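Long-range contacts in putative Transcriptional Regulator (Rhodococcus sp., PDB 2IA2), which probably regulates transcription as an IclR-family protein, pairing a DNA-binding helix-turn-helix domain with a GAF-like C-terminal domain that probably senses a small-molecule effector: residues A[97-101]-A[124-128]; A[103-107]-A[244-249]; A[109-115]-A[225-231]; A[152-158]-A[189-194]. All coordinates share one frame; numbering follows the deposited sequence.

Contact 1 (A[97-101]-A[124-128]); sequences QPHLE and VARVP
Gln-97, Leu-100 and Glu-101 lean from helix 92-107 onto Ala-125, Arg-126 and Val-127 of strand 120-127, a helix-on-sheet packing in the GAF-like C-terminal domain of this IclR-family protein. Helix and strand run roughly the same way, at 25° to each other. The side chain of Gln-97 spans the distance between them. Its CB and CG make no close approach to the strand; instead CG stands anti to the backbone N and the chain bends at chi2 (63°), which swings the amide across. CD comes near Arg-126 O, and OE1 rests against Ala-125 CB at 3.6 Å. The amide nitrogen does the polar work: Gln-97 NE2 donates to Arg-126 O over 3.3 Å and almost straight (173°), approaching from above the carbonyl plane. Its second bond goes to its own helix, with Gln-97 NE2 reaching Glu-101 OE2 at 3.2 Å on the anti side of the carboxylate. Both acceptors lie in the plane of the amide, an arrangement that probably limits its rotation. Beneath this polar layer Leu-100 CD1 packs on Ala-125 CB (3.7 Å), and Leu-100 also touches Val-113 of the next strand. A classic beta bulge, in which Val-124 and Ala-125 both face Val-113, lies beside this spot. Val-127 touches all three helix residues: its CG2 lies 3.6 Å from Leu-100 CB, 3.3 Å from Gln-97 NE2 and 3.2 Å from Glu-101 OE2.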
loop_
_atom_site.group_PDB
_atom_site.type_symbol
_atom_site.label_atom_id
_atom_site.label_comp_id
_atom_site.label_asym_id
_atom_site.label_seq_id
_atom_site.Cartn_x
_atom_site.Cartn_y
_atom_site.Cartn_z
ATOM N N GLN A 97 8.310 -5.576 -10.484
ATOM C CA GLN A 97 8.281 -5.756 -11.955
ATOM C C GLN A 97 8.721 -4.561 -12.834
ATOM O O GLN A 97 9.639 -4.714 -13.623
ATOM C CB GLN A 97 6.955 -6.392 -12.446
ATOM C CG GLN A 97 7.051 -7.086 -13.826
ATOM C CD GLN A 97 8.027 -8.281 -13.816
ATOM O OE1 GLN A 97 8.119 -9.018 -12.839
ATOM N NE2 GLN A 97 8.709 -8.484 -14.904
ATOM N N PRO A 98 8.058 -3.387 -12.736
ATOM C CA PRO A 98 8.468 -2.314 -13.643
ATOM C C PRO A 98 9.943 -1.906 -13.438
ATOM O O PRO A 98 10.592 -1.470 -14.376
ATOM C CB PRO A 98 7.520 -1.146 -13.317
ATOM C CG PRO A 98 6.656 -1.578 -12.202
ATOM C CD PRO A 98 6.937 -3.001 -11.838
ATOM N N HIS A 99 10.462 -2.098 -12.246
ATOM C CA HIS A 99 11.819 -1.749 -11.959
ATOM C C HIS A 99 12.781 -2.767 -12.539
ATOM O O HIS A 99 13.773 -2.409 -13.049
ATOM C CB HIS A 99 12.037 -1.572 -10.467
ATOM C CG HIS A 99 11.237 -0.466 -9.870
ATOM N ND1 HIS A 99 11.451 0.851 -10.165
ATOM C CD2 HIS A 99 10.203 -0.489 -9.016
ATOM C CE1 HIS A 99 10.589 1.594 -9.514
ATOM N NE2 HIS A 99 9.821 0.801 -8.806
ATOM N N LEU A 100 12.421 -4.028 -12.492
ATOM C CA LEU A 100 13.191 -5.076 -13.202
ATOM C C LEU A 100 13.187 -4.846 -14.679
ATOM O O LEU A 100 14.213 -5.053 -15.339
ATOM C CB LEU A 100 12.635 -6.474 -12.922
ATOM C CG LEU A 100 12.740 -6.896 -11.453
ATOM C CD1 LEU A 100 12.298 -8.383 -11.331
ATOM C CD2 LEU A 100 14.123 -6.625 -10.829
ATOM N N GLU A 101 12.032 -4.423 -15.216
ATOM C CA GLU A 101 11.935 -4.225 -16.657
ATOM C C GLU A 101 12.876 -3.123 -17.082
ATOM O O GLU A 101 13.585 -3.295 -18.063
ATOM C CB GLU A 101 10.531 -3.884 -17.144
ATOM C CG GLU A 101 9.523 -5.012 -17.044
ATOM C CD GLU A 101 9.737 -6.145 -18.074
ATOM O OE1 GLU A 101 10.431 -5.993 -19.139
ATOM O OE2 GLU A 101 9.180 -7.228 -17.783
ATOM N N VAL A 124 10.433 -14.749 -7.177
ATOM C CA VAL A 124 9.093 -14.151 -7.171
ATOM C C VAL A 124 8.827 -13.180 -8.333
ATOM O O VAL A 124 7.687 -12.884 -8.593
ATOM C CB VAL A 124 8.681 -13.502 -5.789
ATOM C CG1 VAL A 124 8.514 -14.575 -4.672
ATOM C CG2 VAL A 124 9.632 -12.379 -5.378
ATOM N N ALA A 125 9.866 -12.706 -9.019
ATOM C CA ALA A 125 9.680 -11.821 -10.194
ATOM C C ALA A 125 10.957 -11.988 -11.021
ATOM O O ALA A 125 12.008 -12.269 -10.452
ATOM C CB ALA A 125 9.509 -10.321 -9.750
ATOM N N ARG A 126 10.850 -11.871 -12.341
ATOM C CA ARG A 126 12.018 -11.955 -13.177
ATOM C C ARG A 126 11.746 -11.281 -14.489
ATOM O O ARG A 126 10.602 -11.187 -14.900
ATOM C CB ARG A 126 12.442 -13.423 -13.409
ATOM C CG ARG A 126 11.459 -14.212 -14.263
ATOM C CD ARG A 126 12.360 -15.004 -15.168
ATOM N NE ARG A 126 11.777 -15.881 -16.184
ATOM C CZ ARG A 126 12.538 -16.550 -17.052
ATOM N NH1 ARG A 126 13.864 -16.404 -17.019
ATOM N NH2 ARG A 126 11.994 -17.347 -17.960
ATOM N N VAL A 127 12.803 -10.779 -15.126
ATOM C CA VAL A 127 12.732 -10.339 -16.532
ATOM C C VAL A 127 13.869 -11.079 -17.262
ATOM O O VAL A 127 15.028 -10.888 -16.900
ATOM C CB VAL A 127 12.935 -8.818 -16.629
ATOM C CG1 VAL A 127 13.124 -8.403 -18.087
ATOM C CG2 VAL A 127 11.748 -8.056 -15.983
ATOM N N PRO A 128 13.556 -11.972 -18.216
ATOM C CA PRO A 128 14.581 -12.664 -19.032
ATOM C C PRO A 128 15.126 -11.776 -20.184
ATOM O O PRO A 128 14.555 -10.728 -20.471
ATOM C CB PRO A 128 13.790 -13.822 -19.644
ATOM C CG PRO A 128 12.382 -13.232 -19.818
ATOM C CD PRO A 128 12.193 -12.448 -18.536
#

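Contact 2 (A[103-107]-A[244-249]); sequences LSHKV and DLIPSL
Leu-103, Lys-106 and Val-107 meet Leu-245, Ser-248 and Leu-249 through aliphatic branches and one polar pair; none of these six side chains carries a flat group, so there is no ring or amide face for a neighbour to cover. The interface is instead a row of branches along one side of helix 92-107. Leu-103 sends CD1 to Ser-248 CB at 3.6 Å, while its other methyl, CD2, faces Leu-249 CD1 more loosely at 4.2 Å. One turn on, Val-107 presents CB to Leu-245 CD2 (3.6 Å), with both of its methyls close by, so that a single leucine methyl touches the whole valine fork. Val-107 CG1 also approaches Ser-248 CB at 4.2 Å. At the outer margin Lys-106 stays extended along its full length (chi1 -176°), which carries its ammonium across to the serine: NZ donates to Ser-248 OG over 2.9 Å. The aliphatic end of the lysine, CD and CE, also runs close to that hydroxyl. Ser-248 thus takes part in both the apolar and the polar contact, its CB facing the leucine and its OG the lysine. Leu-245 marks the junction between helices 238-244 and 246-264, and helix 92-107 packs beside that junction. Helices 92-107 and 246-264 lie together on the central sheet, where Leu-103, Leu-245 and Leu-249 all rest on Ile-229 of strand 223-232, and the latter two also reach Met-212 of strand 209-217.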
loop_
_atom_site.group_PDB
_atom_site.type_symbol
_atom_site.label_atom_id
_atom_site.label_comp_id
_atom_site.label_asym_id
_atom_site.label_seq_id
_atom_site.Cartn_x
_atom_site.Cartn_y
_atom_site.Cartn_z
ATOM N N LEU A 103 15.625 -2.075 -15.456
ATOM C CA LEU A 103 16.992 -2.518 -15.230
ATOM C C LEU A 103 17.434 -3.424 -16.394
ATOM O O LEU A 103 18.417 -3.168 -17.051
ATOM C CB LEU A 103 17.112 -3.267 -13.881
ATOM C CG LEU A 103 18.514 -3.832 -13.573
ATOM C CD1 LEU A 103 19.625 -2.692 -13.649
ATOM C CD2 LEU A 103 18.595 -4.593 -12.239
ATOM N N SER A 104 16.686 -4.485 -16.637
ATOM C CA SER A 104 16.990 -5.411 -17.720
ATOM C C SER A 104 17.145 -4.764 -19.075
ATOM O O SER A 104 18.021 -5.148 -19.862
ATOM C CB SER A 104 16.026 -6.574 -17.758
ATOM O OG SER A 104 16.450 -7.559 -16.794
ATOM N N HIS A 105 16.326 -3.765 -19.337
ATOM C CA HIS A 105 16.368 -3.071 -20.615
ATOM C C HIS A 105 17.580 -2.170 -20.677
ATOM O O HIS A 105 18.127 -1.960 -21.755
ATOM C CB HIS A 105 15.098 -2.253 -20.883
ATOM C CG HIS A 105 15.159 -1.494 -22.169
ATOM N ND1 HIS A 105 15.143 -2.117 -23.407
ATOM C CD2 HIS A 105 15.328 -0.167 -22.418
ATOM C CE1 HIS A 105 15.284 -1.207 -24.360
ATOM N NE2 HIS A 105 15.386 -0.015 -23.786
ATOM N N LYS A 106 18.010 -1.644 -19.534
ATOM C CA LYS A 106 19.198 -0.797 -19.489
ATOM C C LYS A 106 20.516 -1.585 -19.705
ATOM O O LYS A 106 21.355 -1.172 -20.473
ATOM C CB LYS A 106 19.247 -0.019 -18.163
ATOM C CG LYS A 106 20.384 0.938 -18.105
ATOM C CD LYS A 106 20.541 1.418 -16.725
ATOM C CE LYS A 106 21.447 2.610 -16.721
ATOM N NZ LYS A 106 21.770 2.966 -15.307
ATOM N N VAL A 107 20.691 -2.704 -19.008
ATOM C CA VAL A 107 21.952 -3.463 -19.044
ATOM C C VAL A 107 21.921 -4.719 -19.927
ATOM O O VAL A 107 22.969 -5.362 -20.133
ATOM C CB VAL A 107 22.433 -3.840 -17.585
ATOM C CG1 VAL A 107 22.504 -2.573 -16.693
ATOM C CG2 VAL A 107 21.555 -4.963 -16.931
ATOM N N ASP A 244 29.948 -1.458 -14.658
ATOM C CA ASP A 244 28.858 -1.455 -15.623
ATOM C C ASP A 244 27.466 -1.937 -15.170
ATOM O O ASP A 244 26.508 -1.589 -15.832
ATOM C CB ASP A 244 29.278 -2.232 -16.884
ATOM C CG ASP A 244 30.518 -1.608 -17.576
ATOM O OD1 ASP A 244 30.824 -0.366 -17.401
ATOM O OD2 ASP A 244 31.196 -2.390 -18.273
ATOM N N LEU A 245 27.367 -2.769 -14.123
ATOM C CA LEU A 245 26.131 -3.463 -13.768
ATOM C C LEU A 245 25.770 -3.223 -12.315
ATOM O O LEU A 245 24.600 -3.020 -12.011
ATOM C CB LEU A 245 26.224 -4.990 -13.968
ATOM C CG LEU A 245 26.594 -5.504 -15.381
ATOM C CD1 LEU A 245 26.613 -7.043 -15.443
ATOM C CD2 LEU A 245 25.669 -4.926 -16.368
ATOM N N ILE A 246 26.751 -3.298 -11.416
ATOM C CA ILE A 246 26.436 -3.224 -9.997
ATOM C C ILE A 246 25.879 -1.816 -9.629
ATOM O O ILE A 246 24.958 -1.742 -8.877
ATOM C CB ILE A 246 27.642 -3.648 -9.109
ATOM C CG1 ILE A 246 27.862 -5.158 -9.244
ATOM C CG2 ILE A 246 27.435 -3.177 -7.595
ATOM C CD1 ILE A 246 29.197 -5.657 -8.691
ATOM N N PRO A 247 26.417 -0.700 -10.195
ATOM C CA PRO A 247 25.816 0.629 -9.905
ATOM C C PRO A 247 24.322 0.708 -10.201
ATOM O O PRO A 247 23.569 1.257 -9.413
ATOM C CB PRO A 247 26.593 1.576 -10.847
ATOM C CG PRO A 247 27.966 0.890 -10.959
ATOM C CD PRO A 247 27.606 -0.569 -11.080
ATOM N N SER A 248 23.904 0.164 -11.336
ATOM C CA SER A 248 22.487 0.154 -11.696
ATOM C C SER A 248 21.693 -0.750 -10.783
ATOM O O SER A 248 20.614 -0.396 -10.381
ATOM C CB SER A 248 22.322 -0.286 -13.162
ATOM O OG SER A 248 22.937 0.668 -13.977
ATOM N N LEU A 249 22.241 -1.928 -10.470
ATOM C CA LEU A 249 21.601 -2.859 -9.528
ATOM C C LEU A 249 21.301 -2.157 -8.169
ATOM O O LEU A 249 20.208 -2.281 -7.620
ATOM C CB LEU A 249 22.490 -4.100 -9.366
ATOM C CG LEU A 249 21.985 -5.095 -8.296
ATOM C CD1 LEU A 249 20.657 -5.661 -8.686
ATOM C CD2 LEU A 249 22.971 -6.194 -8.080
#

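Contact 3 (A[109-115]-A[225-231]); sequences ESSSVSI and AAVNIST
Glu-109 and Thr-231 close one end of an antiparallel pairing that runs to Ile-115 and Ala-225, joining strands 110-117 and 223-232 in the middle of the six-stranded sheet. On the face bearing Val-113 and Val-227 the relief is stepped. Val-113 sets CG2 against Val-227 CB (4.0 Å), while its CG1 and Ile-115 CG2 both come up to the small Ala-225 CB, which lies in the hollow between them. Farther along, Ile-229 CG2 fits against Glu-109 CB at 3.7 Å. Helix 92-107 covers this face, with Leu-100 on Val-227. The face carrying Ser-112 and Asn-228 is shallow and polar, and a water bridges Ser-110 OG, Ser-112 OG and Asn-228 OD1, donating to the last at 2.7 Å. Between the faces the ladder is regular at Ser-114, whose N meets Ala-226 O at 3.0 Å in the carbonyl plane and whose O accepts from Ala-226 N. Asn-228 N also gives a sound bond to Ser-112 O, whereas Ser-112 N is shared weakly between Asn-228 O and OD1. Glu-109 OE1 takes a weak bond from Thr-231 OG1 (3.1 Å), a firm one from a water that also links Ser-110 N and Ser-230 O, and a salt bridge from Arg-131; OE2 binds Arg-235 and Tyr-236. A glutamine in its place would probably leave the two arginines without their countercharge and disturb the water it shares with Ser-110 and Ser-230. So dense a set of donors probably keeps this buried carboxylate ionised, whereas Ser-114 OG is buried without any partner.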
loop_
_atom_site.group_PDB
_atom_site.type_symbol
_atom_site.label_atom_id
_atom_site.label_comp_id
_atom_site.label_asym_id
_atom_site.label_seq_id
_atom_site.Cartn_x
_atom_site.Cartn_y
_atom_site.Cartn_z
ATOM N N GLU A 109 20.512 -7.699 -19.507
ATOM C CA GLU A 109 20.821 -8.913 -18.747
ATOM C C GLU A 109 19.580 -9.264 -17.924
ATOM O O GLU A 109 18.813 -8.384 -17.513
ATOM C CB GLU A 109 22.042 -8.740 -17.816
ATOM C CG GLU A 109 23.415 -8.376 -18.438
ATOM C CD GLU A 109 23.921 -9.396 -19.474
ATOM O OE1 GLU A 109 23.493 -10.584 -19.471
ATOM O OE2 GLU A 109 24.758 -8.994 -20.307
ATOM N N SER A 110 19.430 -10.549 -17.641
ATOM C CA SER A 110 18.400 -11.060 -16.728
ATOM C C SER A 110 18.482 -10.431 -15.302
ATOM O O SER A 110 19.586 -10.330 -14.726
ATOM C CB SER A 110 18.557 -12.603 -16.663
ATOM O OG SER A 110 18.026 -13.190 -15.464
ATOM N N SER A 111 17.328 -9.993 -14.765
ATOM C CA SER A 111 17.202 -9.467 -13.384
ATOM C C SER A 111 16.017 -10.181 -12.720
ATOM O O SER A 111 15.059 -10.495 -13.413
ATOM C CB SER A 111 17.032 -7.947 -13.352
ATOM O OG SER A 111 15.835 -7.552 -14.020
ATOM N N SER A 112 16.122 -10.475 -11.414
ATOM C CA SER A 112 15.119 -11.195 -10.675
ATOM C C SER A 112 14.973 -10.616 -9.299
ATOM O O SER A 112 15.905 -9.911 -8.776
ATOM C CB SER A 112 15.553 -12.641 -10.462
ATOM O OG SER A 112 15.861 -13.271 -11.707
ATOM N N VAL A 113 13.862 -10.989 -8.650
ATOM C CA VAL A 113 13.726 -10.694 -7.218
ATOM C C VAL A 113 13.393 -12.011 -6.548
ATOM O O VAL A 113 12.603 -12.779 -7.071
ATOM C CB VAL A 113 12.647 -9.579 -6.951
ATOM C CG1 VAL A 113 12.223 -9.541 -5.468
ATOM C CG2 VAL A 113 13.166 -8.215 -7.358
ATOM N N SER A 114 13.961 -12.263 -5.366
ATOM C CA SER A 114 13.588 -13.477 -4.612
ATOM C C SER A 114 13.395 -13.167 -3.148
ATOM O O SER A 114 13.762 -12.085 -2.655
ATOM C CB SER A 114 14.664 -14.575 -4.736
ATOM O OG SER A 114 15.881 -14.075 -4.190
ATOM N N ILE A 115 12.779 -14.122 -2.452
ATOM C CA ILE A 115 12.616 -14.018 -1.020
ATOM C C ILE A 115 13.138 -15.305 -0.415
ATOM O O ILE A 115 13.355 -16.267 -1.142
ATOM C CB ILE A 115 11.118 -13.791 -0.651
ATOM C CG1 ILE A 115 10.278 -14.994 -1.119
ATOM C CG2 ILE A 115 10.652 -12.430 -1.214
ATOM C CD1 ILE A 115 8.898 -15.020 -0.610
ATOM N N ALA A 225 13.720 -8.886 0.780
ATOM C CA ALA A 225 13.842 -9.546 -0.524
ATOM C C ALA A 225 15.240 -9.255 -1.042
ATOM O O ALA A 225 15.955 -8.474 -0.415
ATOM C CB ALA A 225 12.755 -8.997 -1.509
ATOM N N ALA A 226 15.640 -9.874 -2.151
ATOM C CA ALA A 226 16.869 -9.477 -2.813
ATOM C C ALA A 226 16.598 -9.293 -4.307
ATOM O O ALA A 226 15.739 -9.961 -4.848
ATOM C CB ALA A 226 17.911 -10.524 -2.617
ATOM N N VAL A 227 17.358 -8.436 -4.976
ATOM C CA VAL A 227 17.238 -8.267 -6.428
ATOM C C VAL A 227 18.613 -8.636 -7.026
ATOM O O VAL A 227 19.607 -8.365 -6.411
ATOM C CB VAL A 227 16.811 -6.798 -6.773
ATOM C CG1 VAL A 227 17.729 -5.753 -6.060
ATOM C CG2 VAL A 227 16.753 -6.568 -8.286
ATOM N N ASN A 228 18.650 -9.276 -8.195
ATOM C CA ASN A 228 19.907 -9.626 -8.823
ATOM C C ASN A 228 19.982 -9.241 -10.280
ATOM O O ASN A 228 18.984 -8.821 -10.878
ATOM C CB ASN A 228 20.264 -11.132 -8.598
ATOM C CG ASN A 228 19.747 -12.066 -9.686
ATOM O OD1 ASN A 228 19.010 -11.648 -10.577
ATOM N ND2 ASN A 228 20.143 -13.358 -9.621
ATOM N N ILE A 229 21.199 -9.334 -10.817
ATOM C CA ILE A 229 21.455 -9.454 -12.247
ATOM C C ILE A 229 22.212 -10.779 -12.361
ATOM O O ILE A 229 23.077 -11.044 -11.557
ATOM C CB ILE A 229 22.376 -8.328 -12.764
ATOM C CG1 ILE A 229 21.686 -6.960 -12.648
ATOM C CG2 ILE A 229 22.807 -8.607 -14.219
ATOM C CD1 ILE A 229 22.629 -5.768 -12.762
ATOM N N SER A 230 21.883 -11.613 -13.342
ATOM C CA SER A 230 22.613 -12.858 -13.535
ATOM C C SER A 230 23.167 -12.871 -14.954
ATOM O O SER A 230 22.483 -12.452 -15.907
ATOM C CB SER A 230 21.675 -14.065 -13.316
ATOM O OG SER A 230 22.416 -15.282 -13.178
ATOM N N THR A 231 24.396 -13.370 -15.113
ATOM C CA THR A 231 25.080 -13.294 -16.423
ATOM C C THR A 231 26.141 -14.370 -16.632
ATOM O O THR A 231 26.791 -14.802 -15.659
ATOM C CB THR A 231 25.676 -11.864 -16.647
ATOM O OG1 THR A 231 25.984 -11.701 -18.028
ATOM C CG2 THR A 231 26.915 -11.609 -15.789
HETATM O O HOH W 1 21.639 -12.211 -18.437
HETATM O O HOH W 2 18.229 -13.177 -12.717
#

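Contact 4 (A[152-158]-A[189-194]); sequences RVLLAGL and AILAVR
Arg-194 reaches Ala-156 because its CG lies opposite the backbone N (chi1 -151°) and its chain turns sharply at chi3 (-100°), bringing the guanidinium edge to the carbonyl. NE gives a short bond of 2.7 Å to Ala-156 O, in the carbonyl plane and on a lone pair, and Arg-194 NH2 adds a weak one to the same oxygen at 3.2 Å. A salt bridge from NH1 to Asp-160 also holds the guanidinium. Ile-190 divides its branches: CG2 settles 3.9 Å from Ala-156 CB and also presses on that residue's backbone, while CD1 goes on to Leu-155 CD1 at 3.8 Å. Ala-156 CB in turn sits 3.4 Å from Ile-190 O, a closeness that its small size allows. Val-193 uses both methyls, CG1 meeting Val-153 CG2 at 3.8 Å with the side chains nearly at right angles, and CG2 turning to Arg-152 CB. Replacing Ile-190 with alanine is likely to open a gap beside Leu-155 and Ala-156 where the helices come together. Arg-152 runs past Ala-189, its head bound to Tyr-146 O and Glu-204. The axes of 152-156 and 189-194 cross at -78° and come within 8.3 Å of each other, a near-perpendicular helix packing in the GAF-like domain. Strand 199-202 borders it through Cys-199, helix 160-169 flanks it through Tyr-166 and Leu-163, and Val-153 CG1 touches Ala-226 of strand 223-232, placing the pair over that side of the sheet.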
loop_
_atom_site.group_PDB
_atom_site.type_symbol
_atom_site.label_atom_id
_atom_site.label_comp_id
_atom_site.label_asym_id
_atom_site.label_seq_id
_atom_site.Cartn_x
_atom_site.Cartn_y
_atom_site.Cartn_z
ATOM N N ARG A 152 22.796 -15.263 -0.273
ATOM C CA ARG A 152 23.750 -14.674 0.681
ATOM C C ARG A 152 23.339 -13.338 1.176
ATOM O O ARG A 152 23.597 -13.000 2.321
ATOM C CB ARG A 152 25.169 -14.644 0.104
ATOM C CG ARG A 152 25.619 -16.060 -0.082
ATOM C CD ARG A 152 27.084 -16.159 -0.486
ATOM N NE ARG A 152 27.418 -17.561 -0.752
ATOM C CZ ARG A 152 28.581 -17.968 -1.269
ATOM N NH1 ARG A 152 29.552 -17.094 -1.554
ATOM N NH2 ARG A 152 28.780 -19.258 -1.484
ATOM N N VAL A 153 22.730 -12.556 0.308
ATOM C CA VAL A 153 22.082 -11.306 0.698
ATOM C C VAL A 153 20.978 -11.541 1.733
ATOM O O VAL A 153 20.863 -10.794 2.738
ATOM C CB VAL A 153 21.525 -10.548 -0.563
ATOM C CG1 VAL A 153 20.575 -9.423 -0.172
ATOM C CG2 VAL A 153 22.688 -9.971 -1.384
ATOM N N LEU A 154 20.116 -12.529 1.483
ATOM C CA LEU A 154 18.989 -12.795 2.393
ATOM C C LEU A 154 19.492 -13.323 3.737
ATOM O O LEU A 154 18.993 -12.881 4.795
ATOM C CB LEU A 154 17.935 -13.766 1.747
ATOM C CG LEU A 154 17.154 -13.074 0.601
ATOM C CD1 LEU A 154 16.531 -14.093 -0.325
ATOM C CD2 LEU A 154 16.070 -12.113 1.154
ATOM N N LEU A 155 20.457 -14.251 3.694
ATOM C CA LEU A 155 21.082 -14.768 4.907
ATOM C C LEU A 155 21.777 -13.685 5.766
ATOM O O LEU A 155 21.711 -13.736 7.006
ATOM C CB LEU A 155 22.071 -15.862 4.566
ATOM C CG LEU A 155 21.482 -17.110 3.906
ATOM C CD1 LEU A 155 22.619 -18.061 3.464
ATOM C CD2 LEU A 155 20.506 -17.800 4.840
ATOM N N ALA A 156 22.420 -12.705 5.118
ATOM C CA ALA A 156 23.046 -11.597 5.828
ATOM C C ALA A 156 22.001 -10.790 6.596
ATOM O O ALA A 156 22.327 -10.111 7.591
ATOM C CB ALA A 156 23.836 -10.732 4.862
ATOM N N GLY A 157 20.744 -10.888 6.172
ATOM C CA GLY A 157 19.654 -10.159 6.796
ATOM C C GLY A 157 19.094 -10.854 8.016
ATOM O O GLY A 157 18.388 -10.254 8.758
ATOM N N LEU A 158 19.419 -12.121 8.249
ATOM C CA LEU A 158 18.891 -12.824 9.422
ATOM C C LEU A 158 19.385 -12.255 10.766
ATOM O O LEU A 158 20.478 -11.736 10.818
ATOM C CB LEU A 158 19.279 -14.310 9.359
ATOM C CG LEU A 158 18.524 -15.074 8.255
ATOM C CD1 LEU A 158 19.004 -16.486 8.221
ATOM C CD2 LEU A 158 16.988 -14.974 8.462
ATOM N N ALA A 189 31.791 -14.954 4.089
ATOM C CA ALA A 189 31.273 -14.421 2.839
ATOM C C ALA A 189 29.924 -13.714 3.076
ATOM O O ALA A 189 29.668 -12.642 2.520
ATOM C CB ALA A 189 31.141 -15.525 1.816
ATOM N N ILE A 190 29.084 -14.289 3.940
ATOM C CA ILE A 190 27.787 -13.697 4.287
ATOM C C ILE A 190 27.925 -12.388 5.084
ATOM O O ILE A 190 27.208 -11.435 4.820
ATOM C CB ILE A 190 26.881 -14.695 5.032
ATOM C CG1 ILE A 190 26.404 -15.787 4.074
ATOM C CG2 ILE A 190 25.727 -13.987 5.674
ATOM C CD1 ILE A 190 26.066 -17.099 4.745
ATOM N N LEU A 191 28.832 -12.350 6.063
ATOM C CA LEU A 191 29.082 -11.114 6.790
ATOM C C LEU A 191 29.727 -10.047 5.877
ATOM O O LEU A 191 29.453 -8.864 6.063
ATOM C CB LEU A 191 29.926 -11.345 8.068
ATOM C CG LEU A 191 29.450 -12.405 9.075
ATOM C CD1 LEU A 191 30.418 -12.493 10.307
ATOM C CD2 LEU A 191 28.022 -12.169 9.506
ATOM N N ALA A 192 30.565 -10.446 4.914
ATOM C CA ALA A 192 31.103 -9.462 3.946
ATOM C C ALA A 192 29.947 -8.782 3.184
ATOM O O ALA A 192 29.936 -7.580 3.007
ATOM C CB ALA A 192 32.070 -10.113 2.979
ATOM N N VAL A 193 28.951 -9.564 2.769
ATOM C CA VAL A 193 27.747 -9.038 2.131
ATOM C C VAL A 193 27.045 -8.028 3.021
ATOM O O VAL A 193 26.563 -7.020 2.564
ATOM C CB VAL A 193 26.755 -10.185 1.805
ATOM C CG1 VAL A 193 25.452 -9.623 1.255
ATOM C CG2 VAL A 193 27.391 -11.160 0.822
ATOM N N ARG A 194 26.972 -8.320 4.309
ATOM C CA ARG A 194 26.390 -7.379 5.269
ATOM C C ARG A 194 27.157 -6.045 5.191
ATOM O O ARG A 194 26.542 -5.004 5.056
ATOM C CB ARG A 194 26.431 -7.976 6.674
ATOM C CG ARG A 194 25.319 -7.525 7.631
ATOM C CD ARG A 194 25.430 -8.330 8.959
ATOM N NE ARG A 194 24.513 -9.478 9.122
ATOM C CZ ARG A 194 24.384 -10.184 10.249
ATOM N NH1 ARG A 194 25.145 -9.893 11.299
ATOM N NH2 ARG A 194 23.520 -11.187 10.334
#

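How the contacts relate
All four contacts lie in the C-terminal domain. From the N terminus, helix 92-107 opens contact 1 and then contact 2, and strand 110-117 opens contact 3 before strand 120-127 closes contact 1; contact 1 therefore crosses contacts 2 and 3. Contact 4 opens and closes later, in series with contact 1 and wholly within the loop of contact 3, which itself closes before 244-249 completes contact 2. Ser-104 OG links contacts 2 and 3 by reaching Glu-109 O and Ser-111 OG. Contact 1 sets helix 92-107 on the sheet, contact 2 joins it to helix 246-264 on the same face, contact 3 pairs two central strands, and contact 4 packs two helices against the other face.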